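Local coordinates for protein toll-like receptor 13 (Mus musculus, PDB 4Z0C) that recognises and binds bacterial 23S ribosomal RNA and signals through MYD88 and TRAF6 to activate NF-kappa-B and the inflammatory response, at residues A[116-121]-A[140-145]; A[166-171]-A[184-189]; A[189-194]-A[207-212]. All coordinates share one frame; numbering follows the deposited sequence.

In the fold
All three contacts join consecutive leucine-rich repeats on one arc of the ectodomain solenoid, and each turns on an asparagine whose side-chain oxygen takes a backbone N-H of the preceding repeat: Asn140 in interaction 1, Asn189 in interaction 2, Asn212 in interaction 3. Interactions 2 and 3 are buried, share Asn189 and reach the neighbouring strands 183-185 and 206-208, and Phe186 and Ala209 add apolar packing beside the amides. In interaction 1 the second segment starts at the ladder asparagine and runs on toward helix 145-152, where a threonine, a histidine and an aspartate join a sparser Ile118-Ile142 contact. It touches interaction 2 through Ile142 and Ser167, but not interaction 3.

Interaction 1 (A[116-121]-A[140-145])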
loop_
_atom_site.group_PDB
_atom_site.type_symbol
_atom_site.label_atom_id
_atom_site.label_comp_id
_atom_site.label_asym_id
_atom_site.label_seq_id
_atom_site.Cartn_x
_atom_site.Cartn_y
_atom_site.Cartn_z
ATOM N N ASN A 116 37.255 -9.950 -3.947
ATOM C CA ASN A 116 38.400 -9.257 -3.380
ATOM C C ASN A 116 39.209 -8.711 -4.554
ATOM O O ASN A 116 38.663 -8.564 -5.639
ATOM C CB ASN A 116 39.225 -10.214 -2.517
ATOM C CG ASN A 116 38.656 -10.389 -1.116
ATOM O OD1 ASN A 116 38.859 -9.535 -0.255
ATOM N ND2 ASN A 116 37.956 -11.499 -0.874
ATOM N N GLN A 117 40.498 -8.441 -4.361
ATOM C CA GLN A 117 41.338 -7.966 -5.462
ATOM C C GLN A 117 42.609 -8.817 -5.584
ATOM O O GLN A 117 43.684 -8.308 -5.894
ATOM C CB GLN A 117 41.717 -6.493 -5.290
ATOM C CG GLN A 117 40.555 -5.547 -5.006
ATOM C CD GLN A 117 40.222 -5.503 -3.533
ATOM O OE1 GLN A 117 41.128 -5.420 -2.686
ATOM N NE2 GLN A 117 38.924 -5.541 -3.209
ATOM N N ILE A 118 42.467 -10.115 -5.336
ATOM C CA ILE A 118 43.585 -11.056 -5.365
ATOM C C ILE A 118 44.250 -11.159 -6.737
ATOM O O ILE A 118 43.562 -11.267 -7.752
ATOM C CB ILE A 118 43.122 -12.462 -4.917
ATOM C CG1 ILE A 118 42.637 -12.409 -3.466
ATOM C CG2 ILE A 118 44.246 -13.490 -5.085
ATOM C CD1 ILE A 118 41.766 -13.581 -3.059
ATOM N N THR A 119 45.586 -11.102 -6.760
ATOM C CA THR A 119 46.356 -11.345 -7.986
ATOM C C THR A 119 47.191 -12.613 -7.870
ATOM O O THR A 119 47.384 -13.321 -8.857
ATOM C CB THR A 119 47.306 -10.182 -8.332
ATOM O OG1 THR A 119 48.153 -9.911 -7.216
ATOM C CG2 THR A 119 46.529 -8.924 -8.686
ATOM N N HIS A 120 47.677 -12.906 -6.663
ATOM C CA HIS A 120 48.559 -14.061 -6.446
ATOM C C HIS A 120 48.286 -14.806 -5.150
ATOM O O HIS A 120 47.851 -14.227 -4.152
ATOM C CB HIS A 120 50.030 -13.638 -6.461
ATOM C CG HIS A 120 50.502 -13.125 -7.783
ATOM N ND1 HIS A 120 50.467 -11.789 -8.123
ATOM C CD2 HIS A 120 51.033 -13.768 -8.851
ATOM C CE1 HIS A 120 50.949 -11.633 -9.342
ATOM N NE2 HIS A 120 51.301 -12.820 -9.807
ATOM N N ILE A 121 48.590 -16.097 -5.161
ATOM C CA ILE A 121 48.477 -16.913 -3.964
ATOM C C ILE A 121 49.808 -17.615 -3.780
ATOM O O ILE A 121 50.313 -18.249 -4.710
ATOM C CB ILE A 121 47.390 -17.984 -4.104
ATOM C CG1 ILE A 121 46.027 -17.346 -4.412
ATOM C CG2 ILE A 121 47.325 -18.825 -2.841
ATOM C CD1 ILE A 121 44.877 -18.334 -4.398
ATOM N N ASN A 140 37.807 -11.567 -8.663
ATOM C CA ASN A 140 39.117 -11.118 -8.227
ATOM C C ASN A 140 39.903 -10.525 -9.395
ATOM O O ASN A 140 39.321 -10.239 -10.436
ATOM C CB ASN A 140 39.875 -12.257 -7.542
ATOM C CG ASN A 140 39.492 -12.401 -6.072
ATOM O OD1 ASN A 140 39.806 -11.526 -5.265
ATOM N ND2 ASN A 140 38.837 -13.509 -5.715
ATOM N N ASN A 141 41.212 -10.346 -9.222
ATOM C CA ASN A 141 42.065 -9.710 -10.234
ATOM C C ASN A 141 43.160 -10.685 -10.718
ATOM O O ASN A 141 44.317 -10.304 -10.907
ATOM C CB ASN A 141 42.675 -8.407 -9.662
ATOM C CG ASN A 141 43.275 -7.488 -10.747
ATOM O OD1 ASN A 141 43.112 -7.730 -11.938
ATOM N ND2 ASN A 141 43.985 -6.439 -10.319
ATOM N N ILE A 142 42.787 -11.953 -10.881
ATOM C CA ILE A 142 43.729 -12.998 -11.278
ATOM C C ILE A 142 43.856 -13.161 -12.795
ATOM O O ILE A 142 42.875 -13.448 -13.477
ATOM C CB ILE A 142 43.292 -14.355 -10.738
ATOM C CG1 ILE A 142 43.166 -14.312 -9.216
ATOM C CG2 ILE A 142 44.251 -15.466 -11.229
ATOM C CD1 ILE A 142 42.395 -15.489 -8.665
ATOM N N SER A 143 45.071 -13.024 -13.310
ATOM C CA SER A 143 45.338 -13.268 -14.723
ATOM C C SER A 143 46.352 -14.409 -14.935
ATOM O O SER A 143 46.380 -15.047 -15.986
ATOM C CB SER A 143 45.824 -11.976 -15.381
ATOM O OG SER A 143 46.766 -11.321 -14.554
ATOM N N ASP A 144 47.153 -14.670 -13.910
ATOM C CA ASP A 144 48.153 -15.727 -13.921
ATOM C C ASP A 144 47.572 -17.031 -13.379
ATOM O O ASP A 144 47.545 -17.262 -12.172
ATOM C CB ASP A 144 49.374 -15.299 -13.098
ATOM C CG ASP A 144 50.519 -16.325 -13.129
ATOM O OD1 ASP A 144 50.468 -17.308 -13.913
ATOM O OD2 ASP A 144 51.480 -16.131 -12.350
ATOM N N PHE A 145 47.107 -17.879 -14.284
ATOM C CA PHE A 145 46.525 -19.162 -13.920
ATOM C C PHE A 145 47.568 -20.176 -13.404
ATOM O O PHE A 145 47.264 -20.971 -12.501
ATOM C CB PHE A 145 45.760 -19.720 -15.119
ATOM C CG PHE A 145 45.001 -20.980 -14.836
ATOM C CD1 PHE A 145 44.162 -21.070 -13.745
ATOM C CD2 PHE A 145 45.095 -22.062 -15.694
ATOM C CE1 PHE A 145 43.445 -22.226 -13.494
ATOM C CE2 PHE A 145 44.381 -23.218 -15.450
ATOM C CZ PHE A 145 43.549 -23.295 -14.347
#
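Asn116 meets Asn140 through its backbone: its N-H makes a weak, bent hydrogen bond to Asn140 OD1, while Asn116 CB sits 3.1 Å from the same oxygen. At Gln117 the chain passes over that oxygen without bonding to it, and the side chain turns the other way to reach Asn93 O. Ile118 N then gives OD1 of Asn140 its straighter bond, 3.0 Å with 160° at the hydrogen, the donor tilted from the amide's carbonyl plane. This is the asparagine ladder of a leucine-rich repeat solenoid, here between LRR 4 and LRR 5; Asn140 ND2 faces the other way, to the carbonyls of Leu137 and Leu113. Ile118 O accepts from Asn141 N at 2.9 Å, and CG1 of Ile142 lies 3.4 Å from that same Ile118 O. Thr119 lies alongside Asn141; its chi1 of 55° leaves CG2 beside the backbone N, 3.4 Å from Asn141 O, and puts OG1 where it shares a hydrogen bond with His120 ND1. His120 then swings its ring toward Asp144, NE2 stopping 4.2 Å from OD2, with ring and carboxylate planes 77° apart.

Interaction 2 (A[166-171]-A[184-189]); sequences NSIMYL and LSFEGN. With NAG (2-acetamido-2-deoxy-beta-D-glucopyranose), chain F.
Asn189 reaches across from LRR 7 to the backbone of Ile168 in LRR 6, one rung of the asparagine ladder that runs through a leucine-rich repeat solenoid. Ile168 N donates to Asn189 OD1 at 2.9 Å, in the carbonyl plane and on a lone pair, with 159° at the hydrogen. The chain from Asn166 to Ile168 wraps round this oxygen, Asn166 CB standing 3.1 Å from Asn189 OD1. CG of Asn189 lies beside its own backbone N (chi1 -80°), which lets the other end of the amide fold back over its own loop: ND2 bonds to Phe186 O at 2.9 Å, approaching above that carbonyl's plane, and also to Leu163 O. Both ends of this buried amide are therefore held, and its rotation is fixed.

The backbone supports the same fit. Residues 186 to 189 form a type II beta turn, with Gly188 at positive phi, and Asn189 CA directs a C-H toward Asn166 O. Just before the turn, Ser185 OG accepts from Glu187 N in an ST turn.

Apolar contacts fill the interior side. The Phe186 ring receives Ile168 CD1 at its edge, 4.2 Å from CE1, while Leu171 CD1 comes in obliquely, 4.1 Å from Phe186 CZ. Phe145, at the start of helix 145-152 in LRR 5, meets the same ring edge-to-face.

Glu187 points away from this contact toward a glycan attached to the protein. Its chain is extended beyond CG, bringing the carboxylate to the sugar, with Glu187 OE1 3.1 Å from O6 of the NAG.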
loop_
_atom_site.group_PDB
_atom_site.type_symbol
_atom_site.label_atom_id
_atom_site.label_comp_id
_atom_site.label_asym_id
_atom_site.label_seq_id
_atom_site.Cartn_x
_atom_site.Cartn_y
_atom_site.Cartn_z
ATOM N N ASN A 166 37.220 -13.336 -13.495
ATOM C CA ASN A 166 38.607 -12.918 -13.339
ATOM C C ASN A 166 39.163 -12.518 -14.710
ATOM O O ASN A 166 38.399 -12.274 -15.638
ATOM C CB ASN A 166 39.443 -14.033 -12.707
ATOM C CG ASN A 166 39.207 -14.169 -11.206
ATOM O OD1 ASN A 166 39.708 -13.371 -10.416
ATOM N ND2 ASN A 166 38.477 -15.208 -10.810
ATOM N N SER A 167 40.486 -12.468 -14.838
ATOM C CA SER A 167 41.129 -12.007 -16.067
ATOM C C SER A 167 42.064 -13.054 -16.686
ATOM O O SER A 167 43.088 -12.714 -17.294
ATOM C CB SER A 167 41.919 -10.730 -15.800
ATOM O OG SER A 167 41.050 -9.661 -15.525
ATOM N N ILE A 168 41.727 -14.327 -16.519
ATOM C CA ILE A 168 42.530 -15.387 -17.098
ATOM C C ILE A 168 42.392 -15.398 -18.626
ATOM O O ILE A 168 41.289 -15.429 -19.182
ATOM C CB ILE A 168 42.160 -16.747 -16.506
ATOM C CG1 ILE A 168 42.504 -16.762 -15.014
ATOM C CG2 ILE A 168 42.930 -17.843 -17.185
ATOM C CD1 ILE A 168 42.071 -18.021 -14.286
ATOM N N MET A 169 43.533 -15.387 -19.300
ATOM C CA MET A 169 43.573 -15.256 -20.745
ATOM C C MET A 169 44.093 -16.557 -21.320
ATOM O O MET A 169 43.659 -16.983 -22.387
ATOM C CB MET A 169 44.497 -14.103 -21.140
ATOM C CG MET A 169 44.341 -13.613 -22.569
ATOM S SD MET A 169 44.970 -11.933 -22.775
ATOM C CE MET A 169 44.097 -11.072 -21.468
ATOM N N TYR A 170 45.028 -17.184 -20.606
ATOM C CA TYR A 170 45.621 -18.435 -21.068
ATOM C C TYR A 170 45.629 -19.535 -20.012
ATOM O O TYR A 170 45.788 -19.264 -18.826
ATOM C CB TYR A 170 47.052 -18.177 -21.545
ATOM C CG TYR A 170 47.112 -17.174 -22.665
ATOM C CD1 TYR A 170 46.637 -17.500 -23.925
ATOM C CD2 TYR A 170 47.627 -15.893 -22.464
ATOM C CE1 TYR A 170 46.663 -16.592 -24.956
ATOM C CE2 TYR A 170 47.664 -14.972 -23.504
ATOM C CZ TYR A 170 47.184 -15.337 -24.748
ATOM O OH TYR A 170 47.196 -14.455 -25.802
ATOM N N LEU A 171 45.485 -20.780 -20.453
ATOM C CA LEU A 171 45.687 -21.915 -19.563
ATOM C C LEU A 171 47.182 -22.201 -19.391
ATOM O O LEU A 171 48.017 -21.544 -20.009
ATOM C CB LEU A 171 44.957 -23.165 -20.071
ATOM C CG LEU A 171 43.444 -23.296 -19.860
ATOM C CD1 LEU A 171 42.876 -22.102 -19.098
ATOM C CD2 LEU A 171 42.721 -23.521 -21.169
ATOM N N LEU A 184 34.760 -27.124 -12.211
ATOM C CA LEU A 184 35.702 -26.062 -12.502
ATOM C C LEU A 184 35.012 -24.997 -13.351
ATOM O O LEU A 184 34.304 -25.314 -14.298
ATOM C CB LEU A 184 36.912 -26.637 -13.240
ATOM C CG LEU A 184 37.997 -25.681 -13.728
ATOM C CD1 LEU A 184 38.709 -25.019 -12.557
ATOM C CD2 LEU A 184 38.974 -26.425 -14.630
ATOM N N SER A 185 35.213 -23.733 -13.011
ATOM C CA SER A 185 34.571 -22.679 -13.764
ATOM C C SER A 185 35.501 -21.542 -14.154
ATOM O O SER A 185 36.184 -20.979 -13.304
ATOM C CB SER A 185 33.369 -22.127 -12.987
ATOM O OG SER A 185 32.804 -21.035 -13.688
ATOM N N PHE A 186 35.513 -21.208 -15.445
ATOM C CA PHE A 186 36.214 -20.021 -15.950
ATOM C C PHE A 186 35.234 -18.943 -16.444
ATOM O O PHE A 186 35.600 -18.089 -17.257
ATOM C CB PHE A 186 37.141 -20.390 -17.116
ATOM C CG PHE A 186 38.260 -21.294 -16.733
ATOM C CD1 PHE A 186 39.426 -20.780 -16.171
ATOM C CD2 PHE A 186 38.151 -22.661 -16.924
ATOM C CE1 PHE A 186 40.468 -21.618 -15.799
ATOM C CE2 PHE A 186 39.185 -23.503 -16.551
ATOM C CZ PHE A 186 40.343 -22.977 -15.986
ATOM N N GLU A 187 33.990 -19.000 -15.982
ATOM C CA GLU A 187 32.972 -18.065 -16.444
ATOM C C GLU A 187 33.420 -16.612 -16.283
ATOM O O GLU A 187 33.945 -16.223 -15.249
ATOM C CB GLU A 187 31.654 -18.292 -15.689
ATOM C CG GLU A 187 30.574 -17.279 -16.009
ATOM C CD GLU A 187 29.395 -17.349 -15.052
ATOM O OE1 GLU A 187 29.119 -18.457 -14.538
ATOM O OE2 GLU A 187 28.733 -16.302 -14.830
ATOM N N GLY A 188 33.228 -15.816 -17.323
ATOM C CA GLY A 188 33.442 -14.387 -17.224
ATOM C C GLY A 188 34.900 -14.002 -17.135
ATOM O O GLY A 188 35.255 -12.984 -16.552
ATOM N N ASN A 189 35.749 -14.808 -17.745
ATOM C CA ASN A 189 37.143 -14.438 -17.903
ATOM C C ASN A 189 37.386 -13.948 -19.322
ATOM O O ASN A 189 36.457 -13.514 -20.012
ATOM C CB ASN A 189 38.044 -15.621 -17.590
ATOM C CG ASN A 189 38.234 -15.818 -16.120
ATOM O OD1 ASN A 189 39.207 -15.342 -15.551
ATOM N ND2 ASN A 189 37.308 -16.528 -15.488
HETATM C C1 NAG F . 26.044 -21.784 -17.980
HETATM C C2 NAG F . 24.778 -22.248 -17.273
HETATM C C3 NAG F . 23.765 -21.112 -17.116
HETATM C C4 NAG F . 24.455 -19.888 -16.538
HETATM C C5 NAG F . 25.569 -19.538 -17.518
HETATM C C6 NAG F . 26.238 -18.200 -17.259
HETATM C C7 NAG F . 23.968 -24.478 -17.422
HETATM C C8 NAG F . 23.260 -25.556 -18.187
HETATM N N2 NAG F . 24.198 -23.330 -18.040
HETATM O O3 NAG F . 22.686 -21.512 -16.308
HETATM O O4 NAG F . 23.528 -18.848 -16.351
HETATM O O5 NAG F . 26.509 -20.578 -17.403
HETATM O O6 NAG F . 26.378 -18.076 -15.864
HETATM O O7 NAG F . 24.317 -24.636 -16.256
#

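Interaction 3 (A[189-194]-A[207-212]); sequences NKLREL and LSASRN
Asn212 and Leu191 make the tight centre of this contact between LRR 7 and LRR 8, the next rung of the asparagine ladder in the leucine-rich repeat solenoid. Leu191 N donates to Asn212 OD1 at 3.0 Å, an almost straight bond (168° at the hydrogen) whose donor is tilted 21° from the carbonyl plane. The leucine side chain closes over the same oxygen: CB and CG of Leu191 each come within 3.3 Å of Asn212 OD1, and CD1 follows, also nearest to OD1. CG and CD1 are brought there because CG lies beside the backbone N (chi1 -74°), on the side where the N-H makes its bond. CB of Asn189 approaches Asn212 OD1 to 3.2 Å. The ND2 end of the amide turns inward and bonds to Phe186 O, a second bond from the same amide to LRR 7.

Packing is thinner where the segments diverge toward strand 206-208. There Ala209 offers a single methyl, which Leu194 CD2 touches at 3.7 Å and Leu191 CD1 meets less closely; the side chains are buried, but few atoms take part.

Solvent reaches the contact at Lys190, which is exposed, points away from residues 207-212 and covers little of them. Arg211, partly exposed, contributes little and has its side chain close to NAG sugars, and Ser210 also touches a glycan. The backbone of Lys190 still takes part: its CA directs a C-H at Asn212 O, with Lys190 CA 3.6 Å from that oxygen.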
loop_
_atom_site.group_PDB
_atom_site.type_symbol
_atom_site.label_atom_id
_atom_site.label_comp_id
_atom_site.label_asym_id
_atom_site.label_seq_id
_atom_site.Cartn_x
_atom_site.Cartn_y
_atom_site.Cartn_z
ATOM N N ASN A 189 35.749 -14.808 -17.745
ATOM C CA ASN A 189 37.143 -14.438 -17.903
ATOM C C ASN A 189 37.386 -13.948 -19.322
ATOM O O ASN A 189 36.457 -13.514 -20.012
ATOM C CB ASN A 189 38.044 -15.621 -17.590
ATOM C CG ASN A 189 38.234 -15.818 -16.120
ATOM O OD1 ASN A 189 39.207 -15.342 -15.551
ATOM N ND2 ASN A 189 37.308 -16.528 -15.488
ATOM N N LYS A 190 38.626 -14.036 -19.772
ATOM C CA LYS A 190 38.946 -13.589 -21.119
ATOM C C LYS A 190 39.814 -14.608 -21.856
ATOM O O LYS A 190 40.804 -14.257 -22.494
ATOM C CB LYS A 190 39.564 -12.185 -21.099
ATOM C CG LYS A 190 40.061 -11.755 -19.744
ATOM C CD LYS A 190 39.737 -10.307 -19.482
ATOM C CE LYS A 190 40.531 -9.416 -20.410
ATOM N NZ LYS A 190 41.985 -9.390 -20.071
ATOM N N LEU A 191 39.420 -15.875 -21.733
ATOM C CA LEU A 191 40.128 -17.005 -22.332
ATOM C C LEU A 191 40.284 -16.906 -23.837
ATOM O O LEU A 191 39.308 -16.666 -24.545
ATOM C CB LEU A 191 39.399 -18.311 -22.029
ATOM C CG LEU A 191 39.512 -18.837 -20.607
ATOM C CD1 LEU A 191 38.641 -20.075 -20.453
ATOM C CD2 LEU A 191 40.959 -19.144 -20.299
ATOM N N ARG A 192 41.505 -17.140 -24.316
ATOM C CA ARG A 192 41.783 -17.186 -25.749
ATOM C C ARG A 192 41.889 -18.631 -26.189
ATOM O O ARG A 192 41.895 -18.916 -27.377
ATOM C CB ARG A 192 43.088 -16.463 -26.084
ATOM C CG ARG A 192 43.097 -14.981 -25.773
ATOM C CD ARG A 192 42.797 -14.126 -26.992
ATOM N NE ARG A 192 42.785 -12.707 -26.643
ATOM C CZ ARG A 192 43.866 -11.932 -26.608
ATOM N NH1 ARG A 192 43.760 -10.654 -26.275
ATOM N NH2 ARG A 192 45.058 -12.440 -26.894
ATOM N N GLU A 193 41.949 -19.548 -25.228
ATOM C CA GLU A 193 42.145 -20.959 -25.556
ATOM C C GLU A 193 41.353 -21.879 -24.631
ATOM O O GLU A 193 41.040 -21.525 -23.497
ATOM C CB GLU A 193 43.636 -21.317 -25.456
ATOM C CG GLU A 193 44.030 -21.822 -24.065
ATOM C CD GLU A 193 45.522 -21.771 -23.783
ATOM O OE1 GLU A 193 46.068 -20.653 -23.645
ATOM O OE2 GLU A 193 46.144 -22.850 -23.670
ATOM N N LEU A 194 41.042 -23.069 -25.124
ATOM C CA LEU A 194 40.438 -24.111 -24.306
ATOM C C LEU A 194 41.239 -25.408 -24.445
ATOM O O LEU A 194 40.674 -26.495 -24.552
ATOM C CB LEU A 194 38.969 -24.334 -24.696
ATOM C CG LEU A 194 37.961 -23.355 -24.082
ATOM C CD1 LEU A 194 36.558 -23.579 -24.613
ATOM C CD2 LEU A 194 37.973 -23.461 -22.570
ATOM N N LEU A 207 32.383 -28.384 -16.375
ATOM C CA LEU A 207 33.293 -27.330 -16.795
ATOM C C LEU A 207 32.522 -26.176 -17.372
ATOM O O LEU A 207 31.627 -26.368 -18.192
ATOM C CB LEU A 207 34.262 -27.839 -17.859
ATOM C CG LEU A 207 35.153 -26.771 -18.507
ATOM C CD1 LEU A 207 36.129 -26.152 -17.514
ATOM C CD2 LEU A 207 35.870 -27.311 -19.777
ATOM N N SER A 208 32.875 -24.970 -16.963
ATOM C CA SER A 208 32.296 -23.796 -17.593
ATOM C C SER A 208 33.358 -22.879 -18.153
ATOM O O SER A 208 34.343 -22.586 -17.482
ATOM C CB SER A 208 31.391 -23.014 -16.616
ATOM O OG SER A 208 30.936 -21.844 -17.266
ATOM N N ALA A 209 33.168 -22.440 -19.389
ATOM C CA ALA A 209 34.043 -21.427 -19.962
ATOM C C ALA A 209 33.166 -20.329 -20.530
ATOM O O ALA A 209 33.570 -19.602 -21.430
ATOM C CB ALA A 209 34.947 -22.028 -21.051
ATOM N N SER A 210 31.972 -20.194 -19.962
ATOM C CA SER A 210 30.977 -19.238 -20.428
ATOM C C SER A 210 31.416 -17.768 -20.325
ATOM O O SER A 210 32.236 -17.417 -19.485
ATOM C CB SER A 210 29.663 -19.460 -19.678
ATOM O OG SER A 210 29.442 -18.418 -18.757
ATOM N N ARG A 211 30.887 -16.933 -21.220
ATOM C CA ARG A 211 31.117 -15.483 -21.229
ATOM C C ARG A 211 32.591 -15.083 -21.241
ATOM O O ARG A 211 33.023 -14.296 -20.401
ATOM C CB ARG A 211 30.420 -14.821 -20.029
ATOM C CG ARG A 211 28.961 -15.247 -19.820
ATOM C CD ARG A 211 28.499 -14.927 -18.400
ATOM N NE ARG A 211 28.151 -13.520 -18.313
ATOM C CZ ARG A 211 28.924 -12.582 -17.775
ATOM N NH1 ARG A 211 30.105 -12.898 -17.248
ATOM N NH2 ARG A 211 28.506 -11.322 -17.766
ATOM N N ASN A 212 33.351 -15.568 -22.219
ATOM C CA ASN A 212 34.797 -15.323 -22.232
ATOM C C ASN A 212 35.383 -14.339 -23.247
ATOM O O ASN A 212 36.552 -14.449 -23.600
ATOM C CB ASN A 212 35.588 -16.642 -22.276
ATOM C CG ASN A 212 35.918 -17.174 -20.891
ATOM O OD1 ASN A 212 36.946 -16.826 -20.306
ATOM N ND2 ASN A 212 35.060 -18.037 -20.371
#